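CBS domain-containing protein (Agrobacterium tumefaciens, PDB 3FHM) is of unknown function but binds AMP and NADH through a pair of CBS domains, consistent with a part in sensing adenine nucleotides. Local coordinates at residues V104-N109 and V127-N132; D36-G41 and H56-V61. One frame throughout, in Å; residues are numbered along the deposited sequence.

Contact 1: V104-N109 and V127-N132; sequences VRCQHN and VPVEEN. With AMP (adenosine monophosphate), chain E.
Cys106 lies against strand 126-131, its sulfur set against the CG2 methyls of Val127 and Val129. With chi1 at 65°, SG stands between the backbone N and the carbonyl carbon, 3.8 Å from CG2 of Val129. Val129 keeps CG1 anti to its backbone N (chi1 -170°), which brings that branch alongside the carbonyl of Cys106, with CG1 3.6 Å from Cys106 O. Leu115 of helix 112-122 and Val26 of helix 26-33 also touch the Cys106 side chain. The backbones form one parallel bridge: Cys106 N donates to Pro128 O (3.1 Å), and Glu130 N donates to Cys106 O (2.9 Å) in a nearly straight bond. With helix 112-122 between them in sequence, the two segments resemble the beta-alpha-beta unit of a CBS domain, although 104-109 forms no regular strand. Val104, at the start of 104-109, reads the AMP adenine with its backbone: N donates to N1 and O accepts from N6, while Pro128 CD packs against N6 and the same carbonyl oxygen. At the solvent side, Glu130 OE1 comes near the plane of the Arg105 guanidinium at its edge, 3.4 Å from Arg105 CD, but Arg105 NH2 remains beyond salt-bridge range; Arg105 NE hydrogen-bonds instead to Val103 O. Farther along, the His108 ring crosses Glu131 with CD2 3.5 Å from OE2, ring and carboxylate planes being 67° apart.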
loop_
_atom_site.group_PDB
_atom_site.type_symbol
_atom_site.label_atom_id
_atom_site.label_comp_id
_atom_site.label_asym_id
_atom_site.label_seq_id
_atom_site.Cartn_x
_atom_site.Cartn_y
_atom_site.Cartn_z
ATOM N N VAL A 104 -3.585 0.717 -16.004
ATOM C CA VAL A 104 -2.432 0.015 -16.645
ATOM C C VAL A 104 -2.416 -1.504 -16.266
ATOM O O VAL A 104 -2.636 -1.839 -15.116
ATOM C CB VAL A 104 -1.060 0.670 -16.274
ATOM C CG1 VAL A 104 0.098 -0.068 -16.899
ATOM C CG2 VAL A 104 -1.007 2.088 -16.678
ATOM N N ARG A 105 -2.160 -2.393 -17.243
ATOM C CA ARG A 105 -2.240 -3.872 -17.094
ATOM C C ARG A 105 -0.942 -4.583 -17.485
ATOM O O ARG A 105 -0.088 -4.019 -18.175
ATOM C CB ARG A 105 -3.302 -4.453 -18.048
ATOM C CG ARG A 105 -4.657 -3.745 -18.091
ATOM C CD ARG A 105 -5.079 -3.336 -19.526
ATOM N NE ARG A 105 -5.875 -2.091 -19.497
ATOM C CZ ARG A 105 -6.740 -1.696 -20.435
ATOM N NH1 ARG A 105 -7.405 -0.550 -20.295
ATOM N NH2 ARG A 105 -6.969 -2.442 -21.505
ATOM N N CYS A 106 -0.826 -5.851 -17.090
ATOM C CA CYS A 106 0.187 -6.761 -17.691
ATOM C C CYS A 106 -0.380 -8.084 -18.270
ATOM O O CYS A 106 -1.592 -8.324 -18.211
ATOM C CB CYS A 106 1.301 -7.071 -16.728
ATOM S SG CYS A 106 0.648 -7.944 -15.408
ATOM N N GLN A 107 0.503 -8.920 -18.840
ATOM C CA GLN A 107 0.124 -10.164 -19.516
ATOM C C GLN A 107 0.689 -11.363 -18.782
ATOM O O GLN A 107 1.493 -11.209 -17.881
ATOM C CB GLN A 107 0.681 -10.171 -20.921
ATOM C CG GLN A 107 -0.165 -9.442 -21.913
ATOM C CD GLN A 107 -0.089 -7.912 -21.802
ATOM O OE1 GLN A 107 -1.036 -7.201 -22.176
ATOM N NE2 GLN A 107 1.049 -7.403 -21.325
ATOM N N HIS A 108 0.295 -12.566 -19.196
ATOM C CA HIS A 108 0.743 -13.806 -18.508
ATOM C C HIS A 108 2.249 -13.991 -18.577
ATOM O O HIS A 108 2.874 -14.689 -17.747
ATOM C CB HIS A 108 0.034 -15.060 -19.039
ATOM C CG HIS A 108 -1.211 -15.410 -18.271
ATOM N ND1 HIS A 108 -1.186 -16.154 -17.105
ATOM C CD2 HIS A 108 -2.520 -15.098 -18.490
ATOM C CE1 HIS A 108 -2.424 -16.284 -16.642
ATOM N NE2 HIS A 108 -3.251 -15.654 -17.461
ATOM N N ASN A 109 2.819 -13.321 -19.567
ATOM C CA ASN A 109 4.200 -13.517 -19.932
ATOM C C ASN A 109 5.030 -12.291 -19.611
ATOM O O ASN A 109 6.200 -12.213 -19.964
ATOM C CB ASN A 109 4.326 -13.960 -21.412
ATOM C CG ASN A 109 3.819 -12.929 -22.401
ATOM O OD1 ASN A 109 2.822 -12.261 -22.179
ATOM N ND2 ASN A 109 4.507 -12.812 -23.504
ATOM N N VAL A 127 -1.213 -4.166 -10.280
ATOM C CA VAL A 127 -1.387 -4.310 -11.746
ATOM C C VAL A 127 -2.279 -5.509 -12.125
ATOM O O VAL A 127 -1.940 -6.648 -11.822
ATOM C CB VAL A 127 -0.051 -4.119 -12.622
ATOM C CG1 VAL A 127 1.161 -3.733 -11.794
ATOM C CG2 VAL A 127 0.240 -5.337 -13.545
ATOM N N PRO A 128 -3.476 -5.197 -12.697
ATOM C CA PRO A 128 -4.484 -6.149 -13.176
ATOM C C PRO A 128 -3.885 -6.925 -14.330
ATOM O O PRO A 128 -3.215 -6.316 -15.177
ATOM C CB PRO A 128 -5.621 -5.218 -13.695
ATOM C CG PRO A 128 -5.470 -3.979 -12.968
ATOM C CD PRO A 128 -3.948 -3.812 -12.882
ATOM N N VAL A 129 -4.116 -8.234 -14.368
ATOM C CA VAL A 129 -3.657 -9.095 -15.502
ATOM C C VAL A 129 -4.733 -9.332 -16.608
ATOM O O VAL A 129 -5.884 -9.736 -16.338
ATOM C CB VAL A 129 -2.990 -10.467 -15.034
ATOM C CG1 VAL A 129 -2.311 -11.191 -16.201
ATOM C CG2 VAL A 129 -1.976 -10.266 -13.923
ATOM N N GLU A 130 -4.332 -9.065 -17.847
ATOM C CA GLU A 130 -5.196 -9.242 -19.034
ATOM C C GLU A 130 -4.706 -10.345 -20.009
ATOM O O GLU A 130 -3.512 -10.586 -20.141
ATOM C CB GLU A 130 -5.355 -7.898 -19.759
ATOM C CG GLU A 130 -5.700 -7.991 -21.219
ATOM C CD GLU A 130 -4.785 -7.135 -22.059
ATOM O OE1 GLU A 130 -4.556 -5.966 -21.641
ATOM O OE2 GLU A 130 -4.294 -7.641 -23.110
ATOM N N GLU A 131 -5.654 -11.014 -20.656
ATOM C CA GLU A 131 -5.377 -11.952 -21.729
ATOM C C GLU A 131 -6.647 -12.191 -22.501
ATOM O O GLU A 131 -7.670 -12.602 -21.933
ATOM C CB GLU A 131 -4.829 -13.273 -21.203
ATOM C CG GLU A 131 -5.819 -14.078 -20.394
ATOM C CD GLU A 131 -5.732 -15.563 -20.682
ATOM O OE1 GLU A 131 -6.751 -16.250 -20.454
ATOM O OE2 GLU A 131 -4.658 -16.040 -21.128
ATOM N N ASN A 132 -6.576 -11.918 -23.801
ATOM C CA ASN A 132 -7.723 -12.026 -24.673
ATOM C C ASN A 132 -8.766 -10.992 -24.299
ATOM O O ASN A 132 -9.957 -11.259 -24.358
ATOM C CB ASN A 132 -8.314 -13.441 -24.590
ATOM C CG ASN A 132 -7.458 -14.494 -25.320
ATOM O OD1 ASN A 132 -6.460 -14.173 -25.989
ATOM N ND2 ASN A 132 -7.868 -15.761 -25.203
HETATM P P AMP E . -1.650 1.931 -4.911
HETATM O O1P AMP E . -2.105 0.986 -5.956
HETATM O O2P AMP E . -2.490 2.031 -3.689
HETATM O O3P AMP E . -0.139 1.866 -4.720
HETATM O "O5'" AMP E . -2.133 3.216 -5.749
HETATM C "C5'" AMP E . -1.894 4.620 -5.503
HETATM C "C4'" AMP E . -2.551 5.337 -6.694
HETATM O "O4'" AMP E . -2.241 4.650 -7.895
HETATM C "C3'" AMP E . -4.073 5.277 -6.627
HETATM O "O3'" AMP E . -4.728 6.405 -7.198
HETATM C "C2'" AMP E . -4.435 4.174 -7.536
HETATM O "O2'" AMP E . -5.688 4.470 -8.088
HETATM C "C1'" AMP E . -3.408 4.271 -8.583
HETATM N N9 AMP E . -3.356 2.954 -9.246
HETATM C C8 AMP E . -3.407 1.694 -8.734
HETATM N N7 AMP E . -3.392 0.696 -9.684
HETATM C C5 AMP E . -3.301 1.350 -10.821
HETATM C C6 AMP E . -3.225 0.932 -12.212
HETATM N N6 AMP E . -3.239 -0.377 -12.542
HETATM N N1 AMP E . -3.147 1.917 -13.127
HETATM C C2 AMP E . -3.151 3.248 -12.810
HETATM N N3 AMP E . -3.226 3.726 -11.571
HETATM C C4 AMP E . -3.291 2.814 -10.555
#

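Contact 2: D36-G41 and H56-V61; sequences DVVTVG and HKIGAV. With NAI (1,4-dihydronicotinamide adenine dinucleotide), chain F.
Val38 sets one methyl squarely over the imidazole of His56: CG1 lies 3.8 Å from the ring centroid and only 8° off the ring normal, a CH-pi contact. Its chi1 of -154° puts CG1 anti to the backbone N and brings CG2 to Ile58 CD1, 3.4 Å away, and beside the adenine at N1A. One valine thus touches both His56 and Ile58, on either side of Lys57, whose positive phi belongs to a Schellman motif after helix 46-56. Deeper in, Val40 and Val61 cross at about a right angle, CG2 to CG2 at 3.7 Å, with Thr52 and Leu53 of the helix touching Val40 and Val61 respectively. These residues belong to the beta-alpha-beta unit of strand 39-40, helix 46-56 and strand 60-64, in which Val40 hydrogen-bonds by its backbone to Val62 and Thr64. The NADH adenine lies against both segments: Val38 N donates to N1A (2.6 Å), N6A donates to Val38 O (3.0 Å), and a weak bond runs from N6A to Ala60 O. Ile58 CG2 lies 3.5 Å from the ribose oxygen O4B, and Gly59 N holds phosphate oxygen O2A (2.7 Å). Side chains that meet here are apolar or aromatic, whereas the backbone supplies the polar recognition: pairing with both N1A and N6A suits adenine, and the segments meet directly through apolar contacts and the CH-pi contact on His56.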
loop_
_atom_site.group_PDB
_atom_site.type_symbol
_atom_site.label_atom_id
_atom_site.label_comp_id
_atom_site.label_asym_id
_atom_site.label_seq_id
_atom_site.Cartn_x
_atom_site.Cartn_y
_atom_site.Cartn_z
ATOM N N ASP A 36 -8.261 -15.367 -8.723
ATOM C CA ASP A 36 -9.454 -14.590 -8.423
ATOM C C ASP A 36 -9.256 -13.094 -8.283
ATOM O O ASP A 36 -8.178 -12.658 -7.899
ATOM C CB ASP A 36 -10.201 -15.156 -7.239
ATOM C CG ASP A 36 -11.433 -15.982 -7.697
ATOM O OD1 ASP A 36 -11.406 -17.237 -7.524
ATOM O OD2 ASP A 36 -12.408 -15.387 -8.276
ATOM N N VAL A 37 -10.256 -12.301 -8.669
ATOM C CA VAL A 37 -10.210 -10.854 -8.383
ATOM C C VAL A 37 -11.426 -10.345 -7.615
ATOM O O VAL A 37 -12.561 -10.585 -8.047
ATOM C CB VAL A 37 -10.093 -9.963 -9.633
ATOM C CG1 VAL A 37 -9.509 -8.619 -9.236
ATOM C CG2 VAL A 37 -9.238 -10.613 -10.709
ATOM N N VAL A 38 -11.197 -9.631 -6.503
ATOM C CA VAL A 38 -12.299 -8.983 -5.816
ATOM C C VAL A 38 -12.707 -7.662 -6.460
ATOM O O VAL A 38 -11.873 -6.801 -6.772
ATOM C CB VAL A 38 -12.079 -8.759 -4.326
ATOM C CG1 VAL A 38 -13.445 -8.695 -3.617
ATOM C CG2 VAL A 38 -11.262 -9.907 -3.728
ATOM N N THR A 39 -14.015 -7.533 -6.654
ATOM C CA THR A 39 -14.573 -6.405 -7.327
ATOM C C THR A 39 -15.758 -5.797 -6.550
ATOM O O THR A 39 -16.462 -6.472 -5.798
ATOM C CB THR A 39 -15.046 -6.818 -8.701
ATOM O OG1 THR A 39 -16.025 -7.836 -8.557
ATOM C CG2 THR A 39 -13.917 -7.407 -9.482
ATOM N N VAL A 40 -15.944 -4.487 -6.753
ATOM C CA VAL A 40 -17.183 -3.732 -6.462
ATOM C C VAL A 40 -17.798 -3.067 -7.746
ATOM O O VAL A 40 -17.064 -2.749 -8.678
ATOM C CB VAL A 40 -16.849 -2.652 -5.393
ATOM C CG1 VAL A 40 -16.471 -3.338 -4.026
ATOM C CG2 VAL A 40 -15.710 -1.662 -5.897
ATOM N N GLY A 41 -19.130 -2.897 -7.778
ATOM C CA GLY A 41 -19.837 -2.067 -8.798
ATOM C C GLY A 41 -19.692 -0.542 -8.593
ATOM O O GLY A 41 -19.265 -0.100 -7.531
ATOM N N HIS A 56 -11.915 -8.393 3.111
ATOM C CA HIS A 56 -11.076 -9.277 2.286
ATOM C C HIS A 56 -9.555 -9.142 2.577
ATOM O O HIS A 56 -8.757 -9.864 1.963
ATOM C CB HIS A 56 -11.348 -9.083 0.779
ATOM C CG HIS A 56 -12.695 -9.569 0.315
ATOM N ND1 HIS A 56 -12.897 -10.833 -0.196
ATOM C CD2 HIS A 56 -13.902 -8.951 0.264
ATOM C CE1 HIS A 56 -14.170 -10.985 -0.510
ATOM N NE2 HIS A 56 -14.799 -9.859 -0.244
ATOM N N LYS A 57 -9.171 -8.238 3.510
ATOM C CA LYS A 57 -7.774 -7.913 3.817
ATOM C C LYS A 57 -6.978 -7.560 2.575
ATOM O O LYS A 57 -5.873 -8.027 2.421
ATOM C CB LYS A 57 -7.084 -9.105 4.480
ATOM C CG LYS A 57 -7.188 -9.160 5.938
ATOM C CD LYS A 57 -6.497 -10.402 6.419
ATOM C CE LYS A 57 -6.736 -10.547 7.927
ATOM N NZ LYS A 57 -5.865 -9.609 8.767
ATOM N N ILE A 58 -7.514 -6.764 1.672
ATOM C CA ILE A 58 -6.725 -6.324 0.516
ATOM C C ILE A 58 -6.594 -4.796 0.395
ATOM O O ILE A 58 -7.256 -4.101 1.076
ATOM C CB ILE A 58 -7.242 -7.000 -0.773
ATOM C CG1 ILE A 58 -8.672 -6.525 -1.124
ATOM C CG2 ILE A 58 -7.173 -8.452 -0.587
ATOM C CD1 ILE A 58 -9.559 -7.582 -1.834
ATOM N N GLY A 59 -5.709 -4.292 -0.436
ATOM C CA GLY A 59 -5.544 -2.863 -0.582
ATOM C C GLY A 59 -6.237 -2.229 -1.787
ATOM O O GLY A 59 -6.191 -1.003 -1.943
ATOM N N ALA A 60 -6.889 -3.042 -2.621
ATOM C CA ALA A 60 -7.376 -2.649 -3.894
ATOM C C ALA A 60 -8.659 -3.399 -4.239
ATOM O O ALA A 60 -8.881 -4.540 -3.806
ATOM C CB ALA A 60 -6.366 -2.966 -4.905
ATOM N N VAL A 61 -9.529 -2.736 -5.000
ATOM C CA VAL A 61 -10.688 -3.374 -5.594
ATOM C C VAL A 61 -10.886 -2.811 -6.995
ATOM O O VAL A 61 -10.668 -1.607 -7.239
ATOM C CB VAL A 61 -12.028 -3.346 -4.739
ATOM C CG1 VAL A 61 -12.002 -4.416 -3.592
ATOM C CG2 VAL A 61 -12.383 -2.024 -4.237
HETATM P PA NAI F . -2.518 -5.911 -0.674
HETATM O O1A NAI F . -2.611 -5.990 0.798
HETATM O O2A NAI F . -3.407 -5.032 -1.537
HETATM O O5B NAI F . -2.741 -7.354 -1.285
HETATM C C5B NAI F . -2.628 -8.549 -0.469
HETATM C C4B NAI F . -2.870 -9.748 -1.344
HETATM O O4B NAI F . -4.169 -9.706 -1.920
HETATM C C3B NAI F . -1.920 -9.647 -2.492
HETATM O O3B NAI F . -1.471 -11.006 -2.667
HETATM C C2B NAI F . -2.736 -9.247 -3.672
HETATM O O2B NAI F . -2.401 -10.165 -4.658
HETATM C C1B NAI F . -4.118 -9.663 -3.318
HETATM N N9A NAI F . -5.140 -8.745 -3.860
HETATM C C8A NAI F . -5.104 -7.400 -3.846
HETATM N N7A NAI F . -6.210 -6.910 -4.456
HETATM C C5A NAI F . -6.968 -7.933 -4.836
HETATM C C6A NAI F . -8.268 -8.097 -5.502
HETATM N N6A NAI F . -8.974 -7.003 -5.880
HETATM N N1A NAI F . -8.740 -9.347 -5.733
HETATM C C2A NAI F . -8.029 -10.419 -5.355
HETATM N N3A NAI F . -6.854 -10.311 -4.719
HETATM C C4A NAI F . -6.273 -9.128 -4.445
HETATM O O3 NAI F . -1.065 -5.657 -1.310
HETATM P PN NAI F . 0.434 -5.476 -0.692
HETATM O O1N NAI F . 0.981 -4.091 -0.494
HETATM O O2N NAI F . 1.149 -6.289 -1.710
HETATM O O5D NAI F . 0.387 -6.197 0.749
HETATM C C5D NAI F . 0.229 -5.585 2.037
HETATM C C4D NAI F . 1.246 -6.245 2.958
HETATM O O4D NAI F . 1.065 -7.679 2.920
HETATM C C3D NAI F . 2.695 -5.956 2.459
HETATM O O3D NAI F . 3.583 -5.649 3.542
HETATM C C2D NAI F . 3.217 -7.244 1.830
HETATM O O2D NAI F . 4.648 -7.398 1.939
HETATM C C1D NAI F . 2.340 -8.280 2.566
HETATM N N1N NAI F . 2.065 -9.385 1.704
HETATM C C2N NAI F . 2.373 -10.605 2.187
HETATM C C3N NAI F . 2.156 -11.756 1.401
HETATM C C7N NAI F . 2.481 -13.104 2.017
HETATM O O7N NAI F . 2.267 -14.154 1.383
HETATM N N7N NAI F . 2.942 -13.107 3.275
HETATM C C4N NAI F . 1.615 -11.631 0.100
HETATM C C5N NAI F . 1.327 -10.336 -0.390
HETATM C C6N NAI F . 1.554 -9.191 0.441
#

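How the contacts relate
Contact 2 comes first along the chain and closes before contact 1 opens, each within its own CBS sequence range. Their centres lie about 17 Å apart and their nearest atoms about 7 Å, without touching. Contact 2 belongs to the mixed sheet of strands 39-40, 60-64 and 70-75, contact 1 to strand 126-131 of the antiparallel pair with 134-140. Each offers adenine a backbone N and O from one valine, so the two halves bind their nucleotides similarly. Thr75 and Asp78 of the first range hydrogen-bond the AMP that contact 1 holds from the second, whose His126 hydrogen-bonds both ligands; Arg77 and Arg125 of the second subunit reach NADH, which probably couples its binding to the dimer.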